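PDB 6VXC: trans-4-hydroxy-L-proline dehydratase from Clostridioides difficile 70-100-2010, which uses a glycyl radical to dehydrate trans-4-hydroxy-L-proline to (S)-1-pyrroline-5-carboxylate during anaerobic degradation of hydroxyproline. Local coordinates for residues A[185-190]-A[280-285]; A[274-279]-A[311-316]. One frame throughout, in Å; residues are numbered along the deposited sequence.

Contact 1 (A[185-190]-A[280-285]); sequences DTIYKK and IQMYWF
Ile187 and Tyr188, on the short, weakly bonded helix 186-189, pack against Met282 and Tyr283, neighbours on the long helix 276-293. No hydrogen bond crosses between the two segments, and 218 Å² of surface is buried by van der Waals contact. The close-packed part centres on Ile187, whose first bond points toward the long helix. Its CG1 branch lies between the backbone N and the carbonyl carbon (chi1 61°), a turn that carries CD1 forward to lie 3.7 Å from Tyr283 CA, at the edge of the Tyr283 ring and near its plane. On the other flank Met282 CG reaches 3.9 Å from Ile187 CB and 3.4 Å from Ile187 O. The methionine chain is bent at chi2 and chi3, and this fold brings CE back across the same carbonyl, 3.7 Å from Ile187 O. The two tyrosine side chains lie side by side and point the same way; Tyr188 OH touches the root of its neighbour, 4.0 Å from Tyr283 CB, while Ile187 CG1 lies over the centre of one face of the Tyr188 ring. Toward Lys190 the contact thins out: its carbonyl O meets Met282 CE at 3.9 Å, but its side chain starts away from the long helix, and NZ forms a salt bridge with Asp198. On the more solvent-exposed side of the short helix, Lys189 NZ bonds Asp185 OD2 at 2.8 Å from above the carboxylate plane, a salt bridge that spans this turn without involving the long helix. The surroundings are mostly helical, though Ile547 of a loop touches Ile187: helix 305-318 brings His308, stacked on Tyr188, and Phe312, which also touches Tyr188, while helix 324-339 lines another side of helix 276-293 at Ile280 and Trp284.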
ATOM      1  N   ASP A 185     -13.945 -13.410  -3.365  1.00 15.14           N
ATOM      2  CA  ASP A 185     -14.113 -14.857  -3.329  1.00 18.04           C
ATOM      3  C   ASP A 185     -14.466 -15.452  -4.683  1.00 15.82           C
ATOM      4  O   ASP A 185     -14.631 -16.667  -4.783  1.00 15.34           O
ATOM      5  CB  ASP A 185     -15.188 -15.256  -2.308  1.00 21.88           C
ATOM      6  CG  ASP A 185     -16.589 -14.817  -2.719  1.00 25.33           C
ATOM      7  OD1 ASP A 185     -16.725 -14.073  -3.702  1.00 28.46           O
ATOM      8  OD2 ASP A 185     -17.563 -15.212  -2.042  1.00 35.95           O
ATOM      9  N   THR A 186     -14.541 -14.641  -5.735  1.00 13.69           N
ATOM     10  CA  THR A 186     -14.988 -15.162  -7.022  1.00 15.32           C
ATOM     11  C   THR A 186     -14.101 -16.303  -7.517  1.00 12.75           C
ATOM     12  O   THR A 186     -14.606 -17.332  -7.972  1.00 15.00           O
ATOM     13  CB  THR A 186     -15.040 -14.029  -8.044  1.00 14.46           C
ATOM     14  OG1 THR A 186     -16.014 -13.079  -7.617  1.00 16.72           O
ATOM     15  CG2 THR A 186     -15.441 -14.582  -9.410  1.00 15.20           C
ATOM     16  N   ILE A 187     -12.779 -16.159  -7.410  1.00 14.30           N
ATOM     17  CA  ILE A 187     -11.871 -17.171  -7.943  1.00 12.48           C
ATOM     18  C   ILE A 187     -11.916 -18.501  -7.194  1.00 14.30           C
ATOM     19  O   ILE A 187     -11.320 -19.469  -7.666  1.00 17.08           O
ATOM     20  CB  ILE A 187     -10.416 -16.661  -7.955  1.00 12.32           C
ATOM     21  CG1 ILE A 187      -9.934 -16.342  -6.530  1.00 16.98           C
ATOM     22  CG2 ILE A 187     -10.319 -15.437  -8.813  1.00 16.13           C
ATOM     23  CD1 ILE A 187      -8.401 -16.144  -6.400  1.00 14.03           C
ATOM     24  N   TYR A 188     -12.569 -18.580  -6.036  1.00 14.78           N
ATOM     25  CA  TYR A 188     -12.729 -19.864  -5.364  1.00 16.11           C
ATOM     26  C   TYR A 188     -14.036 -20.554  -5.729  1.00 15.18           C
ATOM     27  O   TYR A 188     -14.183 -21.750  -5.454  1.00 16.71           O
ATOM     28  CB  TYR A 188     -12.632 -19.694  -3.834  1.00 12.70           C
ATOM     29  CG  TYR A 188     -11.456 -18.831  -3.456  1.00 15.20           C
ATOM     30  CD1 TYR A 188     -10.153 -19.283  -3.628  1.00 14.79           C
ATOM     31  CD2 TYR A 188     -11.649 -17.543  -2.971  1.00 13.21           C
ATOM     32  CE1 TYR A 188      -9.083 -18.494  -3.325  1.00 15.99           C
ATOM     33  CE2 TYR A 188     -10.581 -16.739  -2.665  1.00 10.60           C
ATOM     34  CZ  TYR A 188      -9.300 -17.216  -2.842  1.00 11.25           C
ATOM     35  OH  TYR A 188      -8.224 -16.437  -2.548  1.00 13.24           O
ATOM     36  N   LYS A 189     -14.962 -19.840  -6.367  1.00 15.08           N
ATOM     37  CA  LYS A 189     -16.236 -20.392  -6.784  1.00 16.68           C
ATOM     38  C   LYS A 189     -16.345 -20.578  -8.292  1.00 16.92           C
ATOM     39  O   LYS A 189     -17.214 -21.329  -8.740  1.00 18.83           O
ATOM     40  CB  LYS A 189     -17.395 -19.494  -6.299  1.00 17.49           C
ATOM     41  CG  LYS A 189     -17.428 -19.314  -4.795  1.00 24.82           C
ATOM     42  CD  LYS A 189     -18.514 -18.352  -4.308  1.00 30.33           C
ATOM     43  CE  LYS A 189     -18.344 -16.948  -4.851  1.00 34.26           C
ATOM     44  NZ  LYS A 189     -19.259 -15.980  -4.156  1.00 44.03           N
ATOM     45  N   LYS A 190     -15.474 -19.944  -9.073  1.00 15.40           N
ATOM     46  CA  LYS A 190     -15.510 -20.011 -10.529  1.00 16.85           C
ATOM     47  C   LYS A 190     -14.090 -20.071 -11.061  1.00 16.94           C
ATOM     48  O   LYS A 190     -13.177 -19.480 -10.484  1.00 17.70           O
ATOM     49  CB  LYS A 190     -16.231 -18.803 -11.160  1.00 14.91           C
ATOM     50  CG  LYS A 190     -17.719 -18.773 -10.891  1.00 18.48           C
ATOM     51  CD  LYS A 190     -18.395 -17.544 -11.496  1.00 23.20           C
ATOM     52  CE  LYS A 190     -19.912 -17.705 -11.487  1.00 24.18           C
ATOM     53  NZ  LYS A 190     -20.611 -16.449 -11.812  1.00 33.38           N
ATOM     54  N   ILE A 280      -4.887 -22.236  -3.373  1.00 14.13           N
ATOM     55  CA  ILE A 280      -3.711 -21.381  -3.247  1.00 14.27           C
ATOM     56  C   ILE A 280      -3.074 -21.139  -4.608  1.00 14.42           C
ATOM     57  O   ILE A 280      -2.669 -20.014  -4.926  1.00 12.99           O
ATOM     58  CB  ILE A 280      -2.714 -21.976  -2.232  1.00 12.09           C
ATOM     59  CG1 ILE A 280      -3.291 -21.911  -0.806  1.00  9.32           C
ATOM     60  CG2 ILE A 280      -1.349 -21.299  -2.357  1.00  9.44           C
ATOM     61  CD1 ILE A 280      -2.459 -22.634   0.214  1.00 12.82           C
ATOM     62  N   GLN A 281      -2.969 -22.184  -5.432  1.00 15.24           N
ATOM     63  CA  GLN A 281      -2.383 -22.009  -6.755  1.00 12.64           C
ATOM     64  C   GLN A 281      -3.253 -21.117  -7.636  1.00 12.28           C
ATOM     65  O   GLN A 281      -2.728 -20.301  -8.398  1.00 13.25           O
ATOM     66  CB  GLN A 281      -2.154 -23.372  -7.419  1.00 14.52           C
ATOM     67  CG  GLN A 281      -1.523 -23.312  -8.826  1.00 15.23           C
ATOM     68  CD  GLN A 281      -0.086 -22.787  -8.828  1.00 15.28           C
ATOM     69  OE1 GLN A 281       0.833 -23.497  -8.449  1.00 17.85           O
ATOM     70  NE2 GLN A 281       0.110 -21.549  -9.286  1.00 16.61           N
ATOM     71  N   MET A 282      -4.577 -21.245  -7.534  1.00 13.07           N
ATOM     72  CA  MET A 282      -5.466 -20.338  -8.265  1.00 13.03           C
ATOM     73  C   MET A 282      -5.216 -18.887  -7.847  1.00 13.64           C
ATOM     74  O   MET A 282      -5.044 -18.007  -8.698  1.00 14.66           O
ATOM     75  CB  MET A 282      -6.936 -20.726  -8.042  1.00 11.16           C
ATOM     76  CG  MET A 282      -7.983 -19.691  -8.507  1.00 12.15           C
ATOM     77  SD  MET A 282      -8.104 -19.497 -10.316  1.00 17.08           S
ATOM     78  CE  MET A 282      -9.459 -20.606 -10.651  1.00 14.90           C
ATOM     79  N   TYR A 283      -5.170 -18.618  -6.539  1.00 12.86           N
ATOM     80  CA  TYR A 283      -4.895 -17.255  -6.113  1.00 11.06           C
ATOM     81  C   TYR A 283      -3.581 -16.762  -6.700  1.00 13.02           C
ATOM     82  O   TYR A 283      -3.509 -15.641  -7.218  1.00 14.06           O
ATOM     83  CB  TYR A 283      -4.859 -17.102  -4.586  1.00 11.93           C
ATOM     84  CG  TYR A 283      -4.286 -15.730  -4.318  1.00 12.46           C
ATOM     85  CD1 TYR A 283      -5.076 -14.597  -4.451  1.00 10.93           C
ATOM     86  CD2 TYR A 283      -2.925 -15.556  -4.116  1.00 12.91           C
ATOM     87  CE1 TYR A 283      -4.544 -13.342  -4.301  1.00 10.47           C
ATOM     88  CE2 TYR A 283      -2.382 -14.294  -3.974  1.00 10.65           C
ATOM     89  CZ  TYR A 283      -3.199 -13.198  -4.079  1.00  9.67           C
ATOM     90  OH  TYR A 283      -2.670 -11.954  -3.939  1.00 13.26           O
ATOM     91  N   TRP A 284      -2.523 -17.584  -6.628  1.00 12.53           N
ATOM     92  CA  TRP A 284      -1.209 -17.100  -7.040  1.00 11.77           C
ATOM     93  C   TRP A 284      -1.143 -16.835  -8.541  1.00 12.57           C
ATOM     94  O   TRP A 284      -0.476 -15.889  -8.973  1.00 14.49           O
ATOM     95  CB  TRP A 284      -0.096 -18.066  -6.614  1.00 10.73           C
ATOM     96  CG  TRP A 284       1.230 -17.411  -6.862  1.00 11.89           C
ATOM     97  CD1 TRP A 284       2.184 -17.790  -7.758  1.00 11.83           C
ATOM     98  CD2 TRP A 284       1.711 -16.201  -6.251  1.00 12.17           C
ATOM     99  NE1 TRP A 284       3.234 -16.910  -7.731  1.00 14.32           N
ATOM    100  CE2 TRP A 284       2.974 -15.927  -6.809  1.00 12.18           C
ATOM    101  CE3 TRP A 284       1.203 -15.339  -5.274  1.00  9.74           C
ATOM    102  CZ2 TRP A 284       3.730 -14.818  -6.440  1.00  9.35           C
ATOM    103  CZ3 TRP A 284       1.962 -14.236  -4.897  1.00 10.16           C
ATOM    104  CH2 TRP A 284       3.211 -13.987  -5.484  1.00 10.65           C
ATOM    105  N   PHE A 285      -1.805 -17.668  -9.355  1.00 15.26           N
ATOM    106  CA  PHE A 285      -1.874 -17.401 -10.791  1.00 13.33           C
ATOM    107  C   PHE A 285      -2.576 -16.075 -11.066  1.00 13.15           C
ATOM    108  O   PHE A 285      -2.126 -15.276 -11.899  1.00 15.00           O
ATOM    109  CB  PHE A 285      -2.599 -18.545 -11.509  1.00 11.14           C
ATOM    110  CG  PHE A 285      -1.717 -19.723 -11.854  1.00 14.72           C
ATOM    111  CD1 PHE A 285      -0.357 -19.554 -12.107  1.00 13.61           C
ATOM    112  CD2 PHE A 285      -2.261 -21.002 -11.959  1.00 12.12           C
ATOM    113  CE1 PHE A 285       0.455 -20.643 -12.436  1.00 15.68           C
ATOM    114  CE2 PHE A 285      -1.457 -22.105 -12.292  1.00 13.50           C
ATOM    115  CZ  PHE A 285      -0.099 -21.926 -12.534  1.00 13.19           C
TER

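Contact 2 (A[274-279]-A[311-316]); sequences ETYHQA and PFYERD
Tyr276 N, in the first turn of helix 276-293, donates to Asp316 OD2 of helix 305-318, beside a capping box formed by Thr275 and Gln278. In that box Gln278 N donates to Thr275 OG1 at 3.0 Å, and the return bond, from Thr275 N to Gln278 OE1, is weak at 3.4 Å; OE1 also accepts from Glu274 N, at 2.8 Å. The bond from Tyr276 N to Asp316 OD2 is short, 2.7 Å, and nearly straight at 164°, reaching the syn side of the carboxylate 33° out of its plane. A negative charge placed at a helix N-terminus would probably be stabilised by the helix dipole. Tyr276 OH makes a hydrogen bond to Ala327 O on helix 324-339.

Two waters extend this polar network. One joins Glu274 O, Arg315 NE and Asp316 OD1; the other accepts from His277 N and donates to Asp316 OD2, which thus receives two donors.

Apolar contacts fill the other flank. Tyr276 and Tyr313 lie alongside each other, with Tyr276 CD2 3.9 Å from Tyr313 CB. Phe312 CB sits at the edge of the Tyr276 ring, 3.6 Å from Tyr276 CA.

Both faces of the Phe312 ring are covered: Arg315 NH2 lies over one, offset toward the rim, and on the opposite face Ala279 CB makes a CH-pi contact, 3.9 Å from the ring centroid and 13° off its normal.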
ATOM      1  N   GLU A 274     -10.721 -27.113  -6.529  1.00 15.35           N
ATOM      2  CA  GLU A 274     -11.420 -28.163  -5.800  1.00 18.48           C
ATOM      3  C   GLU A 274     -10.768 -28.511  -4.467  1.00 15.38           C
ATOM      4  O   GLU A 274     -11.433 -29.087  -3.607  1.00 18.52           O
ATOM      5  CB  GLU A 274     -11.492 -29.440  -6.650  1.00 20.16           C
ATOM      6  CG  GLU A 274     -12.186 -29.262  -7.994  1.00 23.48           C
ATOM      7  CD  GLU A 274     -13.681 -29.030  -7.869  1.00 33.84           C
ATOM      8  OE1 GLU A 274     -14.237 -29.299  -6.782  1.00 40.13           O
ATOM      9  OE2 GLU A 274     -14.300 -28.560  -8.851  1.00 37.27           O
ATOM     10  N   THR A 275      -9.494 -28.180  -4.282  1.00 16.27           N
ATOM     11  CA  THR A 275      -8.748 -28.513  -3.080  1.00 14.99           C
ATOM     12  C   THR A 275      -8.057 -27.263  -2.536  1.00 15.80           C
ATOM     13  O   THR A 275      -7.897 -26.264  -3.237  1.00 13.45           O
ATOM     14  CB  THR A 275      -7.704 -29.597  -3.360  1.00 15.85           C
ATOM     15  OG1 THR A 275      -6.663 -29.042  -4.168  1.00 16.33           O
ATOM     16  CG2 THR A 275      -8.338 -30.807  -4.115  1.00 15.60           C
ATOM     17  N   TYR A 276      -7.643 -27.348  -1.266  1.00 14.87           N
ATOM     18  CA  TYR A 276      -6.895 -26.277  -0.613  1.00 13.45           C
ATOM     19  C   TYR A 276      -5.639 -25.922  -1.400  1.00 13.98           C
ATOM     20  O   TYR A 276      -5.321 -24.742  -1.590  1.00 14.09           O
ATOM     21  CB  TYR A 276      -6.560 -26.733   0.808  1.00 11.39           C
ATOM     22  CG  TYR A 276      -5.689 -25.872   1.701  1.00 12.31           C
ATOM     23  CD1 TYR A 276      -4.310 -25.902   1.590  1.00  9.62           C
ATOM     24  CD2 TYR A 276      -6.253 -25.116   2.733  1.00 10.29           C
ATOM     25  CE1 TYR A 276      -3.520 -25.172   2.433  1.00 10.44           C
ATOM     26  CE2 TYR A 276      -5.466 -24.383   3.591  1.00 10.41           C
ATOM     27  CZ  TYR A 276      -4.094 -24.422   3.436  1.00  9.79           C
ATOM     28  OH  TYR A 276      -3.274 -23.716   4.266  1.00 12.49           O
ATOM     29  N   HIS A 277      -4.899 -26.940  -1.831  1.00 11.63           N
ATOM     30  CA  HIS A 277      -3.735 -26.735  -2.687  1.00 11.44           C
ATOM     31  C   HIS A 277      -4.124 -25.975  -3.958  1.00 13.21           C
ATOM     32  O   HIS A 277      -3.464 -25.010  -4.347  1.00 14.65           O
ATOM     33  CB  HIS A 277      -3.147 -28.102  -3.040  1.00 13.88           C
ATOM     34  CG  HIS A 277      -1.799 -28.059  -3.676  1.00 13.30           C
ATOM     35  ND1 HIS A 277      -1.395 -27.051  -4.521  1.00 19.51           N
ATOM     36  CD2 HIS A 277      -0.780 -28.945  -3.639  1.00 13.52           C
ATOM     37  CE1 HIS A 277      -0.167 -27.296  -4.943  1.00 15.45           C
ATOM     38  NE2 HIS A 277       0.225 -28.448  -4.429  1.00 17.08           N
ATOM     39  N   GLN A 278      -5.200 -26.408  -4.619  1.00 13.90           N
ATOM     40  CA  GLN A 278      -5.622 -25.745  -5.852  1.00 15.07           C
ATOM     41  C   GLN A 278      -6.091 -24.323  -5.588  1.00 14.56           C
ATOM     42  O   GLN A 278      -5.909 -23.455  -6.444  1.00 12.15           O
ATOM     43  CB  GLN A 278      -6.734 -26.538  -6.541  1.00 12.35           C
ATOM     44  CG  GLN A 278      -6.224 -27.812  -7.166  1.00 14.01           C
ATOM     45  CD  GLN A 278      -7.319 -28.799  -7.497  1.00 12.50           C
ATOM     46  OE1 GLN A 278      -8.503 -28.460  -7.522  1.00 17.66           O
ATOM     47  NE2 GLN A 278      -6.927 -30.026  -7.758  1.00 12.32           N
ATOM     48  N   ALA A 279      -6.716 -24.083  -4.430  1.00 13.41           N
ATOM     49  CA  ALA A 279      -7.164 -22.736  -4.087  1.00 15.39           C
ATOM     50  C   ALA A 279      -5.986 -21.779  -3.972  1.00 14.06           C
ATOM     51  O   ALA A 279      -6.059 -20.633  -4.428  1.00 13.75           O
ATOM     52  CB  ALA A 279      -7.983 -22.755  -2.800  1.00 11.06           C
ATOM     53  N   PRO A 311     -12.946 -23.434   4.329  1.00 17.25           N
ATOM     54  CA  PRO A 311     -13.795 -24.511   3.784  1.00 15.40           C
ATOM     55  C   PRO A 311     -12.996 -25.597   3.081  1.00 16.53           C
ATOM     56  O   PRO A 311     -13.270 -26.789   3.272  1.00 17.66           O
ATOM     57  CB  PRO A 311     -14.740 -23.760   2.825  1.00 17.68           C
ATOM     58  CG  PRO A 311     -14.799 -22.366   3.387  1.00 19.93           C
ATOM     59  CD  PRO A 311     -13.406 -22.095   3.909  1.00 15.37           C
ATOM     60  N   PHE A 312     -11.980 -25.214   2.307  1.00 15.00           N
ATOM     61  CA  PHE A 312     -11.119 -26.195   1.663  1.00 14.34           C
ATOM     62  C   PHE A 312     -10.350 -27.008   2.696  1.00 16.79           C
ATOM     63  O   PHE A 312     -10.259 -28.238   2.586  1.00 18.27           O
ATOM     64  CB  PHE A 312     -10.143 -25.479   0.721  1.00 15.84           C
ATOM     65  CG  PHE A 312     -10.801 -24.822  -0.479  1.00 14.52           C
ATOM     66  CD1 PHE A 312     -11.182 -25.567  -1.574  1.00 16.38           C
ATOM     67  CD2 PHE A 312     -11.067 -23.473  -0.475  1.00 16.73           C
ATOM     68  CE1 PHE A 312     -11.774 -24.970  -2.662  1.00 18.50           C
ATOM     69  CE2 PHE A 312     -11.674 -22.861  -1.555  1.00 15.83           C
ATOM     70  CZ  PHE A 312     -12.028 -23.610  -2.650  1.00 18.26           C
ATOM     71  N   TYR A 313      -9.814 -26.338   3.717  1.00 15.13           N
ATOM     72  CA  TYR A 313      -9.062 -27.035   4.754  1.00 14.44           C
ATOM     73  C   TYR A 313      -9.926 -28.102   5.409  1.00 13.53           C
ATOM     74  O   TYR A 313      -9.554 -29.276   5.456  1.00 16.97           O
ATOM     75  CB  TYR A 313      -8.558 -26.034   5.802  1.00 11.56           C
ATOM     76  CG  TYR A 313      -7.744 -26.664   6.911  1.00 13.94           C
ATOM     77  CD1 TYR A 313      -6.446 -27.100   6.671  1.00 11.91           C
ATOM     78  CD2 TYR A 313      -8.252 -26.788   8.200  1.00 15.60           C
ATOM     79  CE1 TYR A 313      -5.685 -27.669   7.667  1.00 12.86           C
ATOM     80  CE2 TYR A 313      -7.493 -27.361   9.219  1.00 14.50           C
ATOM     81  CZ  TYR A 313      -6.213 -27.798   8.937  1.00 14.39           C
ATOM     82  OH  TYR A 313      -5.458 -28.361   9.920  1.00 19.46           O
ATOM     83  N   GLU A 314     -11.107 -27.706   5.883  1.00 14.75           N
ATOM     84  CA  GLU A 314     -11.991 -28.635   6.576  1.00 16.91           C
ATOM     85  C   GLU A 314     -12.386 -29.793   5.671  1.00 20.42           C
ATOM     86  O   GLU A 314     -12.346 -30.959   6.080  1.00 19.51           O
ATOM     87  CB  GLU A 314     -13.218 -27.881   7.088  1.00 18.89           C
ATOM     88  CG  GLU A 314     -12.892 -26.901   8.205  1.00 22.72           C
ATOM     89  CD  GLU A 314     -14.126 -26.301   8.844  1.00 28.72           C
ATOM     90  OE1 GLU A 314     -15.228 -26.525   8.322  1.00 33.36           O
ATOM     91  OE2 GLU A 314     -14.001 -25.594   9.868  1.00 33.60           O
ATOM     92  N   ARG A 315     -12.752 -29.490   4.425  1.00 18.56           N
ATOM     93  CA  ARG A 315     -13.121 -30.532   3.477  1.00 20.32           C
ATOM     94  C   ARG A 315     -11.942 -31.469   3.210  1.00 21.55           C
ATOM     95  O   ARG A 315     -12.082 -32.696   3.266  1.00 23.63           O
ATOM     96  CB  ARG A 315     -13.631 -29.866   2.189  1.00 17.37           C
ATOM     97  CG  ARG A 315     -14.414 -30.706   1.219  1.00 26.49           C
ATOM     98  CD  ARG A 315     -15.341 -29.805   0.324  1.00 26.26           C
ATOM     99  NE  ARG A 315     -14.662 -28.607  -0.196  1.00 24.82           N
ATOM    100  CZ  ARG A 315     -15.089 -27.349  -0.054  1.00 24.99           C
ATOM    101  NH1 ARG A 315     -16.220 -27.072   0.587  1.00 33.23           N
ATOM    102  NH2 ARG A 315     -14.388 -26.351  -0.570  1.00 26.89           N
ATOM    103  N   ASP A 316     -10.752 -30.904   2.988  1.00 19.60           N
ATOM    104  CA  ASP A 316      -9.606 -31.720   2.598  1.00 15.52           C
ATOM    105  C   ASP A 316      -9.130 -32.618   3.741  1.00 19.75           C
ATOM    106  O   ASP A 316      -8.780 -33.782   3.511  1.00 21.64           O
ATOM    107  CB  ASP A 316      -8.466 -30.824   2.094  1.00 14.77           C
ATOM    108  CG  ASP A 316      -8.696 -30.299   0.650  1.00 20.36           C
ATOM    109  OD1 ASP A 316      -9.808 -30.476   0.099  1.00 18.37           O
ATOM    110  OD2 ASP A 316      -7.757 -29.692   0.081  1.00 18.20           O
TER
HETATM  111  O   HOH W   1     -12.059 -28.790  -0.824  1.00 21.33           O
HETATM  112  O   HOH W   2      -5.348 -29.757  -0.821  1.00 16.74           O

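Contacts 1 and 2 follow one another along helix 276-293: contact 2 uses its N-terminal turn and contact 1 the turns after it, with centres about 11 Å apart. Their segments alternate along the chain, 185-190 and 274-279 preceding 280-285 and 311-316. The two meet where Tyr188 packs between them, its CE1 3.9 Å from Ala279 O and its carbonyl O 4.0 Å from Phe312 CZ, so helices 186-189, 276-293 and 305-318 form one continuous cluster. Both contacts lie in the PFL-like region, away from Cys454 and Glu456, the probable radical cysteine and proton acceptor, and from Gly785, the site of the glycyl radical, which is not present in this structure; their centres are about 22 and 29 Å from the chain's centre.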